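Local coordinates for IroE-like serine hydrolase (Shewanella oneidensis, PDB 3GFF), which probably hydrolyses ester bonds, as a member of the esterase D family with an alpha/beta-hydrolase fold, at residues Glu34-Ala37 against Ala42-Val45; Arg116-Ile121 against Gly148-Glu153; Val46-Gly51 against Asp56-Leu61. One frame throughout, in Å; residues are numbered along the deposited sequence.

Strand 43-48 connects contacts 1 and 3: its start carries Tyr43 in contact 1 and its end carries Leu48 in contact 3, with the contact centres about 16 Å apart. Contact 2 joins two helices; its centre is also about 16 Å from that of contact 3, and the two touch through Leu49, whose CD1 lies 3.5 Å from Val150 CB and whose CD2 lies 3.8 Å from Phe117 CZ. Contacts 1 and 2 do not touch, their centres being about 25 Å apart. The Val150 side chain sets contact 2 against a GxSxG turn, consistent with a nucleophile elbow carrying Ser145; contact 3 is only close to it, Met58 lying near without touching.

Contact 1 (Glu34-Ala37 against Ala42-Val45); sequences EGYA and AYPV
Tyr36 and Tyr43 meet rim to rim, with Tyr36 CD1 3.5 Å from Tyr43 CE2. The ring centroids are 5.8 Å apart and the planes are inclined at 42°, with neither ring over the face of the other, which excludes both an offset stack and a T-shaped pair. This small aromatic touch is the tight part of the contact. Tyr43 has CG anti to its carbonyl carbon (chi1 -60°), an orientation that extends the ring from the strand to the loop.

The backbones stay well apart, with 8.7 Å between the CA atoms of Tyr36 and Ala42, and the looser side is bridged by water. One water, in the plane of the Tyr43 ring and at its edge, is hydrogen-bonded to Tyr43 OH at 2.5 Å and donates a hydrogen bond of 2.8 Å to Tyr36 O. Tyr43 OH is also bonded to Gln300, whereas Arg134 bonds to Tyr36 O and makes a cation-pi contact with the Tyr36 ring.

Within the fold, the pair ties the loop between strands 24-31 and 43-48 to the start of strand 43-48, which runs between the parallel strands 77-81 and 138-144.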
ATOM      1  N   GLU A  34      17.616  -2.760  -3.271  1.00 25.62           N
ATOM      2  CA  GLU A  34      18.338  -2.103  -4.307  1.00 26.12           C
ATOM      3  C   GLU A  34      19.652  -1.627  -3.671  1.00 24.48           C
ATOM      4  O   GLU A  34      19.699  -1.247  -2.492  1.00 23.24           O
ATOM      5  CB  GLU A  34      17.522  -1.048  -5.044  1.00 27.74           C
ATOM      6  CG  GLU A  34      16.853   0.055  -4.292  1.00 29.49           C
ATOM      7  CD  GLU A  34      15.899   0.892  -5.217  1.00 30.38           C
ATOM      8  OE1 GLU A  34      16.018   0.853  -6.466  1.00 31.24           O
ATOM      9  OE2 GLU A  34      15.007   1.584  -4.684  1.00 33.37           O
ATOM     10  N   GLY A  35      20.714  -1.740  -4.469  1.00 23.59           N
ATOM     11  CA  GLY A  35      22.076  -1.462  -4.065  1.00 22.24           C
ATOM     12  C   GLY A  35      22.758  -2.685  -3.467  1.00 22.25           C
ATOM     13  O   GLY A  35      23.938  -2.619  -3.167  1.00 20.74           O
ATOM     14  N   TYR A  36      22.033  -3.800  -3.286  1.00 22.04           N
ATOM     15  CA  TYR A  36      22.615  -5.000  -2.678  1.00 22.64           C
ATOM     16  C   TYR A  36      24.034  -5.360  -3.182  1.00 22.73           C
ATOM     17  O   TYR A  36      24.977  -5.425  -2.392  1.00 22.45           O
ATOM     18  CB  TYR A  36      21.681  -6.211  -2.800  1.00 22.91           C
ATOM     19  CG  TYR A  36      22.248  -7.387  -2.051  1.00 23.48           C
ATOM     20  CD1 TYR A  36      22.130  -7.484  -0.655  1.00 23.52           C
ATOM     21  CD2 TYR A  36      22.952  -8.385  -2.723  1.00 23.65           C
ATOM     22  CE1 TYR A  36      22.704  -8.562   0.040  1.00 23.60           C
ATOM     23  CE2 TYR A  36      23.512  -9.451  -2.035  1.00 23.73           C
ATOM     24  CZ  TYR A  36      23.396  -9.541  -0.670  1.00 23.16           C
ATOM     25  OH  TYR A  36      23.988 -10.613  -0.025  1.00 23.72           O
ATOM     26  N   ALA A  37      24.181  -5.556  -4.492  1.00 22.78           N
ATOM     27  CA  ALA A  37      25.452  -5.922  -5.109  1.00 21.99           C
ATOM     28  C   ALA A  37      26.565  -4.877  -5.000  1.00 21.98           C
ATOM     29  O   ALA A  37      27.734  -5.205  -5.218  1.00 21.30           O
ATOM     30  CB  ALA A  37      25.232  -6.298  -6.597  1.00 20.53           C
ATOM     31  N   ALA A  42      25.204  -5.434   5.242  1.00 20.88           N
ATOM     32  CA  ALA A  42      24.392  -6.563   5.673  1.00 20.59           C
ATOM     33  C   ALA A  42      23.046  -5.952   6.003  1.00 20.61           C
ATOM     34  O   ALA A  42      23.003  -4.893   6.595  1.00 21.25           O
ATOM     35  CB  ALA A  42      25.011  -7.257   6.900  1.00 20.66           C
ATOM     36  N   TYR A  43      21.966  -6.639   5.637  1.00 20.65           N
ATOM     37  CA  TYR A  43      20.585  -6.164   5.800  1.00 21.49           C
ATOM     38  C   TYR A  43      19.730  -7.035   6.735  1.00 21.31           C
ATOM     39  O   TYR A  43      20.033  -8.202   6.963  1.00 20.49           O
ATOM     40  CB  TYR A  43      19.923  -6.159   4.421  1.00 21.44           C
ATOM     41  CG  TYR A  43      20.650  -5.257   3.449  1.00 20.86           C
ATOM     42  CD1 TYR A  43      20.366  -3.891   3.396  1.00 21.88           C
ATOM     43  CD2 TYR A  43      21.656  -5.752   2.636  1.00 21.01           C
ATOM     44  CE1 TYR A  43      21.055  -3.051   2.531  1.00 21.57           C
ATOM     45  CE2 TYR A  43      22.353  -4.924   1.749  1.00 21.44           C
ATOM     46  CZ  TYR A  43      22.057  -3.577   1.712  1.00 21.18           C
ATOM     47  OH  TYR A  43      22.744  -2.743   0.865  1.00 21.77           O
ATOM     48  N   PRO A  44      18.651  -6.455   7.289  1.00 22.33           N
ATOM     49  CA  PRO A  44      17.705  -7.292   8.012  1.00 21.84           C
ATOM     50  C   PRO A  44      16.946  -8.170   7.043  1.00 22.56           C
ATOM     51  O   PRO A  44      16.946  -7.924   5.834  1.00 23.94           O
ATOM     52  CB  PRO A  44      16.731  -6.295   8.643  1.00 22.18           C
ATOM     53  CG  PRO A  44      17.113  -4.951   8.135  1.00 22.10           C
ATOM     54  CD  PRO A  44      18.265  -5.030   7.259  1.00 21.88           C
ATOM     55  N   VAL A  45      16.260  -9.175   7.564  1.00 23.91           N
ATOM     56  CA  VAL A  45      15.503 -10.073   6.713  1.00 23.47           C
ATOM     57  C   VAL A  45      14.064 -10.061   7.178  1.00 24.42           C
ATOM     58  O   VAL A  45      13.779 -10.314   8.353  1.00 23.30           O
ATOM     59  CB  VAL A  45      16.049 -11.516   6.738  1.00 22.34           C
ATOM     60  CG1 VAL A  45      15.269 -12.426   5.686  1.00 22.09           C
ATOM     61  CG2 VAL A  45      17.563 -11.537   6.477  1.00 19.98           C
TER
HETATM   62  O   HOH W   1      24.844  -3.715  -0.177  1.00 23.67           O

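Contact 2 (Arg116-Ile121 against Gly148-Glu153); sequences RFLDFI and GLVAME
Leu118 and Val150 mark the nearest backbone approach of two helical segments, with their CA atoms 7.6 Å apart. The axes of 116-121 and 148-153 come no closer than 10.8 Å and cross at a signed angle of -77°, close to perpendicular. Such a steep, rather wide crossing confines the touching surface to a few side chains, and only 175 Å² is buried in all.

Leu118 supplies two branches. Its CD2 rests 3.8 Å from Val150 CG1, the two side chains passing each other in opposite directions; its CD1 reaches farther along the second helix, to 4.0 Å from Val150 O and 4.1 Å from Glu153 CG. The same Val150 methyl, CG1, is anti to the backbone N (chi1 174°) and also meets the Phe117 ring, lying at its edge near the ring plane, 4.2 Å from CE2.

Helix 146-156 is the one that follows the probable nucleophile elbow of the alpha/beta-hydrolase fold, and Val150 packs against that turn as well as against helix 114-132. Were Leu118 replaced by an alanine, both methyls would be gone, and a gap would probably open between Val150 CG1 and the methylenes of Glu153.

Glu153 presents aliphatic carbon to the leucine and keeps its charge for other partners. A bend at chi2 (64°) turns the carboxylate off the line of the chain, and OE1 is hydrogen-bonded to Tyr179 OH and forms a salt bridge with Arg156.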
ATOM      1  N   ARG A 116       6.879 -27.609  13.984  1.00 23.91           N
ATOM      2  CA  ARG A 116       7.770 -28.172  12.989  1.00 24.05           C
ATOM      3  C   ARG A 116       8.052 -27.244  11.825  1.00 21.51           C
ATOM      4  O   ARG A 116       9.160 -27.256  11.312  1.00 21.33           O
ATOM      5  CB  ARG A 116       7.243 -29.536  12.532  1.00 25.31           C
ATOM      6  CG  ARG A 116       7.342 -30.552  13.696  1.00 28.10           C
ATOM      7  CD  ARG A 116       6.182 -31.545  13.810  1.00 30.17           C
ATOM      8  NE  ARG A 116       6.186 -32.865  13.152  1.00 31.74           N
ATOM      9  CZ  ARG A 116       7.094 -33.405  12.329  1.00 32.41           C
ATOM     10  NH1 ARG A 116       8.210 -32.785  11.918  1.00 32.70           N
ATOM     11  NH2 ARG A 116       6.848 -34.637  11.888  1.00 31.14           N
ATOM     12  N   PHE A 117       7.058 -26.488  11.387  1.00 20.75           N
ATOM     13  CA  PHE A 117       7.255 -25.499  10.342  1.00 20.38           C
ATOM     14  C   PHE A 117       8.221 -24.386  10.831  1.00 21.12           C
ATOM     15  O   PHE A 117       9.086 -23.919  10.056  1.00 18.53           O
ATOM     16  CB  PHE A 117       5.904 -24.974   9.847  1.00 22.09           C
ATOM     17  CG  PHE A 117       5.989 -23.784   8.937  1.00 22.31           C
ATOM     18  CD1 PHE A 117       6.352 -23.924   7.621  1.00 23.92           C
ATOM     19  CD2 PHE A 117       5.666 -22.514   9.403  1.00 23.30           C
ATOM     20  CE1 PHE A 117       6.392 -22.818   6.778  1.00 23.20           C
ATOM     21  CE2 PHE A 117       5.726 -21.413   8.575  1.00 22.48           C
ATOM     22  CZ  PHE A 117       6.095 -21.558   7.274  1.00 22.81           C
ATOM     23  N   LEU A 118       8.082 -23.953  12.093  1.00 21.64           N
ATOM     24  CA  LEU A 118       9.028 -22.998  12.666  1.00 22.09           C
ATOM     25  C   LEU A 118      10.429 -23.639  12.730  1.00 22.89           C
ATOM     26  O   LEU A 118      11.446 -22.983  12.479  1.00 23.21           O
ATOM     27  CB  LEU A 118       8.579 -22.519  14.055  1.00 22.89           C
ATOM     28  CG  LEU A 118       7.488 -21.443  14.019  1.00 24.21           C
ATOM     29  CD1 LEU A 118       6.724 -21.359  15.362  1.00 23.20           C
ATOM     30  CD2 LEU A 118       8.132 -20.079  13.576  1.00 22.39           C
ATOM     31  N   ASP A 119      10.487 -24.920  13.082  1.00 24.21           N
ATOM     32  CA  ASP A 119      11.773 -25.634  13.106  1.00 23.65           C
ATOM     33  C   ASP A 119      12.380 -25.635  11.712  1.00 24.64           C
ATOM     34  O   ASP A 119      13.600 -25.469  11.541  1.00 27.82           O
ATOM     35  CB  ASP A 119      11.593 -27.057  13.587  1.00 24.32           C
ATOM     36  CG  ASP A 119      11.284 -27.142  15.073  1.00 24.10           C
ATOM     37  OD1 ASP A 119      11.488 -26.173  15.833  1.00 22.59           O
ATOM     38  OD2 ASP A 119      10.812 -28.190  15.473  1.00 24.69           O
ATOM     39  N   PHE A 120      11.538 -25.841  10.704  1.00 24.74           N
ATOM     40  CA  PHE A 120      11.960 -25.752   9.291  1.00 22.56           C
ATOM     41  C   PHE A 120      12.638 -24.410   8.976  1.00 21.28           C
ATOM     42  O   PHE A 120      13.661 -24.360   8.305  1.00 20.29           O
ATOM     43  CB  PHE A 120      10.788 -26.017   8.336  1.00 21.81           C
ATOM     44  CG  PHE A 120      10.902 -25.271   6.997  1.00 21.41           C
ATOM     45  CD1 PHE A 120      11.842 -25.643   6.038  1.00 21.43           C
ATOM     46  CD2 PHE A 120      10.045 -24.192   6.703  1.00 21.96           C
ATOM     47  CE1 PHE A 120      11.946 -24.957   4.805  1.00 21.30           C
ATOM     48  CE2 PHE A 120      10.170 -23.467   5.472  1.00 20.89           C
ATOM     49  CZ  PHE A 120      11.129 -23.867   4.540  1.00 21.63           C
ATOM     50  N   ILE A 121      12.062 -23.330   9.478  1.00 23.23           N
ATOM     51  CA  ILE A 121      12.609 -21.994   9.265  1.00 23.75           C
ATOM     52  C   ILE A 121      13.967 -21.857   9.965  1.00 23.17           C
ATOM     53  O   ILE A 121      14.945 -21.453   9.347  1.00 23.27           O
ATOM     54  CB  ILE A 121      11.623 -20.882   9.716  1.00 24.52           C
ATOM     55  CG1 ILE A 121      10.370 -20.888   8.829  1.00 24.61           C
ATOM     56  CG2 ILE A 121      12.327 -19.470   9.726  1.00 23.50           C
ATOM     57  CD1 ILE A 121       9.263 -19.963   9.306  1.00 24.47           C
ATOM     58  N   GLY A 148      -0.667 -15.426  11.130  1.00 25.29           N
ATOM     59  CA  GLY A 148      -0.560 -14.662  12.371  1.00 25.08           C
ATOM     60  C   GLY A 148      -0.335 -15.576  13.577  1.00 23.59           C
ATOM     61  O   GLY A 148       0.290 -15.183  14.533  1.00 24.58           O
ATOM     62  N   LEU A 149      -0.872 -16.796  13.509  1.00 24.37           N
ATOM     63  CA  LEU A 149      -0.759 -17.796  14.564  1.00 23.89           C
ATOM     64  C   LEU A 149       0.658 -18.317  14.638  1.00 23.38           C
ATOM     65  O   LEU A 149       1.074 -18.727  15.706  1.00 23.74           O
ATOM     66  CB  LEU A 149      -1.708 -18.983  14.345  1.00 23.88           C
ATOM     67  CG  LEU A 149      -3.192 -18.728  14.524  1.00 23.85           C
ATOM     68  CD1 LEU A 149      -4.003 -19.886  13.972  1.00 23.83           C
ATOM     69  CD2 LEU A 149      -3.475 -18.485  16.017  1.00 23.99           C
ATOM     70  N   VAL A 150       1.368 -18.322  13.502  1.00 23.46           N
ATOM     71  CA  VAL A 150       2.778 -18.735  13.447  1.00 22.98           C
ATOM     72  C   VAL A 150       3.618 -17.708  14.227  1.00 23.16           C
ATOM     73  O   VAL A 150       4.496 -18.076  15.024  1.00 24.00           O
ATOM     74  CB  VAL A 150       3.290 -18.844  12.019  1.00 21.99           C
ATOM     75  CG1 VAL A 150       4.798 -19.140  12.022  1.00 21.96           C
ATOM     76  CG2 VAL A 150       2.509 -19.887  11.223  1.00 20.99           C
ATOM     77  N   ALA A 151       3.355 -16.422  13.973  1.00 24.59           N
ATOM     78  CA  ALA A 151       3.984 -15.315  14.722  1.00 24.27           C
ATOM     79  C   ALA A 151       3.739 -15.509  16.208  1.00 24.16           C
ATOM     80  O   ALA A 151       4.680 -15.491  16.984  1.00 26.46           O
ATOM     81  CB  ALA A 151       3.455 -13.956  14.264  1.00 23.02           C
HETATM   82  N   MSE A 152       2.487 -15.760  16.603  1.00 25.24           N
HETATM   83  CA  MSE A 152       2.154 -15.929  18.034  1.00 23.83           C
HETATM   84  C   MSE A 152       2.907 -17.080  18.666  1.00 24.08           C
HETATM   85  O   MSE A 152       3.396 -16.952  19.779  1.00 24.04           O
HETATM   86  CB  MSE A 152       0.645 -16.145  18.244  1.00 24.37           C
HETATM   87  CG  MSE A 152      -0.250 -14.933  17.908  1.00 23.92           C
HETATM   88 SE   MSE A 152       0.397 -13.242  18.693  0.75 23.92          SE
HETATM   89  CE  MSE A 152      -1.030 -12.069  18.308  1.00 23.31           C
ATOM     90  N   GLU A 153       2.972 -18.212  17.960  1.00 22.79           N
ATOM     91  CA  GLU A 153       3.649 -19.414  18.454  1.00 23.26           C
ATOM     92  C   GLU A 153       5.190 -19.222  18.540  1.00 23.58           C
ATOM     93  O   GLU A 153       5.837 -19.648  19.485  1.00 24.96           O
ATOM     94  CB  GLU A 153       3.243 -20.601  17.583  1.00 23.50           C
ATOM     95  CG  GLU A 153       3.681 -21.956  18.084  1.00 23.07           C
ATOM     96  CD  GLU A 153       3.062 -22.346  19.419  1.00 23.48           C
ATOM     97  OE1 GLU A 153       2.229 -21.583  19.990  1.00 23.93           O
ATOM     98  OE2 GLU A 153       3.425 -23.412  19.899  1.00 22.41           O
TER

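Contact 3 (Val46-Gly51 against Asp56-Leu61); sequences VYLLDG and DHMASL
Leu48 and Met58 form a buried strand-to-helix contact in a beta-alpha-beta unit, in which strand 43-48 leads into helix 51-65 and then strand 77-81. The segments are held by apolar packing: no direct hydrogen bond crosses between them, and 142 Å² is buried. Their closest CA atoms, those of Leu48 and Met58, are 8.2 Å apart, a spacing bridged by the two side chains.

The two methyls of Leu48 divide Met58, a selenomethionine, unequally. CD1 lies 3.7 Å from Met58 CB, close to the helix backbone, and also nears SE and, at 4.3 Å, Ala59 N. CD2 meets Met58 SE at 3.9 Å. The leucine thus touches both the CB and the selenium of the chain, and the two side chains run alongside each other, pointing opposite ways. Beyond CG the Met58 chain is extended (chi2 -171°, chi3 172°), which carries SE away from its own helix to the leucine. Within the helix, Met58 CG sits over one face of the ring of the preceding His57, 3.7 Å above its plane and displaced toward the rim.

Within the first turns of helix 51-65, at a kink where Asp56 N lacks a backbone partner in the turn before, a water makes a weak bridge, 3.3 Å from each of Gly51 O and Asp56 N.

Ser251 and Leu255 of helix 250-263 also pack on Met58, while Leu48 touches Ile78 of strand 77-81 and Val142 of strand 138-144. Farther round helix 51-65, Ser60 OG is hydrogen-bonded to Ser60 OG of the second subunit, the His57 ring stacks on Phe64 of that subunit and Leu61 packs on its His252, so helix 51-65 lies between the sheet and the subunit interface.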
ATOM      1  N   VAL A  46      13.159  -9.761   6.247  1.00 25.75           N
ATOM      2  CA  VAL A  46      11.722  -9.753   6.544  1.00 24.61           C
ATOM      3  C   VAL A  46      11.150 -11.001   5.895  1.00 23.98           C
ATOM      4  O   VAL A  46      11.114 -11.154   4.666  1.00 22.61           O
ATOM      5  CB  VAL A  46      11.002  -8.428   6.105  1.00 24.38           C
ATOM      6  CG1 VAL A  46       9.521  -8.513   6.371  1.00 24.85           C
ATOM      7  CG2 VAL A  46      11.553  -7.194   6.900  1.00 23.95           C
ATOM      8  N   TYR A  47      10.747 -11.933   6.739  1.00 23.42           N
ATOM      9  CA  TYR A  47      10.123 -13.185   6.265  1.00 24.15           C
ATOM     10  C   TYR A  47       8.612 -13.021   6.175  1.00 24.14           C
ATOM     11  O   TYR A  47       7.986 -12.715   7.169  1.00 26.61           O
ATOM     12  CB  TYR A  47      10.442 -14.325   7.223  1.00 23.51           C
ATOM     13  CG  TYR A  47      11.883 -14.827   7.176  1.00 23.20           C
ATOM     14  CD1 TYR A  47      12.863 -14.226   7.945  1.00 23.62           C
ATOM     15  CD2 TYR A  47      12.234 -15.955   6.438  1.00 23.04           C
ATOM     16  CE1 TYR A  47      14.132 -14.690   7.962  1.00 22.54           C
ATOM     17  CE2 TYR A  47      13.515 -16.428   6.429  1.00 22.54           C
ATOM     18  CZ  TYR A  47      14.468 -15.784   7.195  1.00 23.33           C
ATOM     19  OH  TYR A  47      15.765 -16.213   7.244  1.00 22.26           O
ATOM     20  N   LEU A  48       8.041 -13.209   4.983  1.00 25.68           N
ATOM     21  CA  LEU A  48       6.599 -13.091   4.773  1.00 24.95           C
ATOM     22  C   LEU A  48       5.973 -14.493   4.565  1.00 25.66           C
ATOM     23  O   LEU A  48       6.378 -15.225   3.652  1.00 23.89           O
ATOM     24  CB  LEU A  48       6.295 -12.235   3.534  1.00 23.65           C
ATOM     25  CG  LEU A  48       7.001 -10.876   3.390  1.00 22.68           C
ATOM     26  CD1 LEU A  48       6.662 -10.305   2.022  1.00 20.49           C
ATOM     27  CD2 LEU A  48       6.616  -9.869   4.566  1.00 20.59           C
ATOM     28  N   LEU A  49       5.015 -14.851   5.430  1.00 24.84           N
ATOM     29  CA  LEU A  49       4.249 -16.081   5.287  1.00 24.91           C
ATOM     30  C   LEU A  49       3.176 -15.874   4.221  1.00 26.99           C
ATOM     31  O   LEU A  49       2.928 -14.736   3.819  1.00 26.10           O
ATOM     32  CB  LEU A  49       3.605 -16.472   6.612  1.00 23.97           C
ATOM     33  CG  LEU A  49       4.590 -16.761   7.744  1.00 22.71           C
ATOM     34  CD1 LEU A  49       3.857 -17.237   8.976  1.00 22.83           C
ATOM     35  CD2 LEU A  49       5.644 -17.767   7.311  1.00 19.81           C
ATOM     36  N   ASP A  50       2.550 -16.974   3.787  1.00 27.44           N
ATOM     37  CA  ASP A  50       1.556 -16.973   2.707  1.00 27.17           C
ATOM     38  C   ASP A  50       2.110 -16.312   1.475  1.00 27.51           C
ATOM     39  O   ASP A  50       1.411 -15.551   0.815  1.00 28.03           O
ATOM     40  CB  ASP A  50       0.256 -16.285   3.134  1.00 27.11           C
ATOM     41  CG  ASP A  50      -0.534 -17.113   4.081  1.00 26.85           C
ATOM     42  OD1 ASP A  50      -0.664 -18.336   3.792  1.00 27.57           O
ATOM     43  OD2 ASP A  50      -1.002 -16.565   5.093  1.00 22.69           O
ATOM     44  N   GLY A  51       3.348 -16.643   1.143  1.00 28.16           N
ATOM     45  CA  GLY A  51       4.046 -16.010   0.023  1.00 29.04           C
ATOM     46  C   GLY A  51       3.376 -16.080  -1.327  1.00 29.92           C
ATOM     47  O   GLY A  51       3.480 -15.138  -2.079  1.00 30.16           O
ATOM     48  N   ASP A  56       3.781 -10.523  -3.535  1.00 29.00           N
ATOM     49  CA  ASP A  56       3.730  -9.452  -4.537  1.00 28.97           C
ATOM     50  C   ASP A  56       3.358  -8.043  -4.021  1.00 27.83           C
ATOM     51  O   ASP A  56       4.101  -7.103  -4.262  1.00 26.29           O
ATOM     52  CB  ASP A  56       2.809  -9.845  -5.690  1.00 31.43           C
ATOM     53  CG  ASP A  56       3.439 -10.848  -6.645  1.00 33.85           C
ATOM     54  OD1 ASP A  56       4.452 -11.522  -6.316  1.00 34.27           O
ATOM     55  OD2 ASP A  56       2.918 -10.918  -7.783  1.00 36.43           O
ATOM     56  N   HIS A  57       2.230  -7.884  -3.324  1.00 25.96           N
ATOM     57  CA  HIS A  57       1.839  -6.543  -2.856  1.00 25.14           C
ATOM     58  C   HIS A  57       2.660  -6.107  -1.660  1.00 24.25           C
ATOM     59  O   HIS A  57       2.918  -4.916  -1.509  1.00 25.94           O
ATOM     60  CB  HIS A  57       0.321  -6.403  -2.555  1.00 24.26           C
ATOM     61  CG  HIS A  57      -0.122  -7.042  -1.269  1.00 22.83           C
ATOM     62  ND1 HIS A  57      -0.296  -6.330  -0.098  1.00 22.72           N
ATOM     63  CD2 HIS A  57      -0.456  -8.320  -0.981  1.00 22.33           C
ATOM     64  CE1 HIS A  57      -0.679  -7.152   0.866  1.00 21.44           C
ATOM     65  NE2 HIS A  57      -0.787  -8.365   0.357  1.00 21.45           N
HETATM   66  N   MSE A  58       3.063  -7.052  -0.811  1.00 24.00           N
HETATM   67  CA  MSE A  58       3.890  -6.744   0.374  1.00 23.05           C
HETATM   68  C   MSE A  58       5.300  -6.351  -0.045  1.00 23.51           C
HETATM   69  O   MSE A  58       5.800  -5.287   0.342  1.00 23.72           O
HETATM   70  CB  MSE A  58       3.941  -7.923   1.344  1.00 24.25           C
HETATM   71  CG  MSE A  58       2.644  -8.167   2.110  1.00 23.94           C
HETATM   72 SE   MSE A  58       2.850  -9.446   3.483  0.75 23.77          SE
HETATM   73  CE  MSE A  58       1.089  -9.211   4.320  1.00 24.77           C
ATOM     74  N   ALA A  59       5.939  -7.196  -0.857  1.00 23.06           N
ATOM     75  CA  ALA A  59       7.269  -6.871  -1.377  1.00 22.68           C
ATOM     76  C   ALA A  59       7.288  -5.498  -2.166  1.00 21.39           C
ATOM     77  O   ALA A  59       8.213  -4.701  -1.968  1.00 19.38           O
ATOM     78  CB  ALA A  59       7.826  -8.035  -2.231  1.00 21.29           C
ATOM     79  N   SER A  60       6.279  -5.198  -3.002  1.00 21.64           N
ATOM     80  CA  SER A  60       6.271  -3.888  -3.707  1.00 22.76           C
ATOM     81  C   SER A  60       6.111  -2.700  -2.719  1.00 21.77           C
ATOM     82  O   SER A  60       6.689  -1.626  -2.910  1.00 20.52           O
ATOM     83  CB  SER A  60       5.238  -3.816  -4.839  1.00 25.16           C
ATOM     84  OG  SER A  60       3.906  -3.989  -4.399  1.00 27.55           O
ATOM     85  N   LEU A  61       5.329  -2.902  -1.661  1.00 21.63           N
ATOM     86  CA  LEU A  61       5.153  -1.868  -0.660  1.00 21.83           C
ATOM     87  C   LEU A  61       6.489  -1.689   0.076  1.00 22.30           C
ATOM     88  O   LEU A  61       7.009  -0.583   0.174  1.00 22.32           O
ATOM     89  CB  LEU A  61       3.983  -2.220   0.270  1.00 22.23           C
ATOM     90  CG  LEU A  61       3.816  -1.341   1.509  1.00 22.49           C
ATOM     91  CD1 LEU A  61       3.621   0.135   1.053  1.00 23.02           C
ATOM     92  CD2 LEU A  61       2.700  -1.858   2.441  1.00 20.72           C
TER
HETATM   93  O   HOH W   2       1.898 -13.153  -4.261  1.00 29.96           O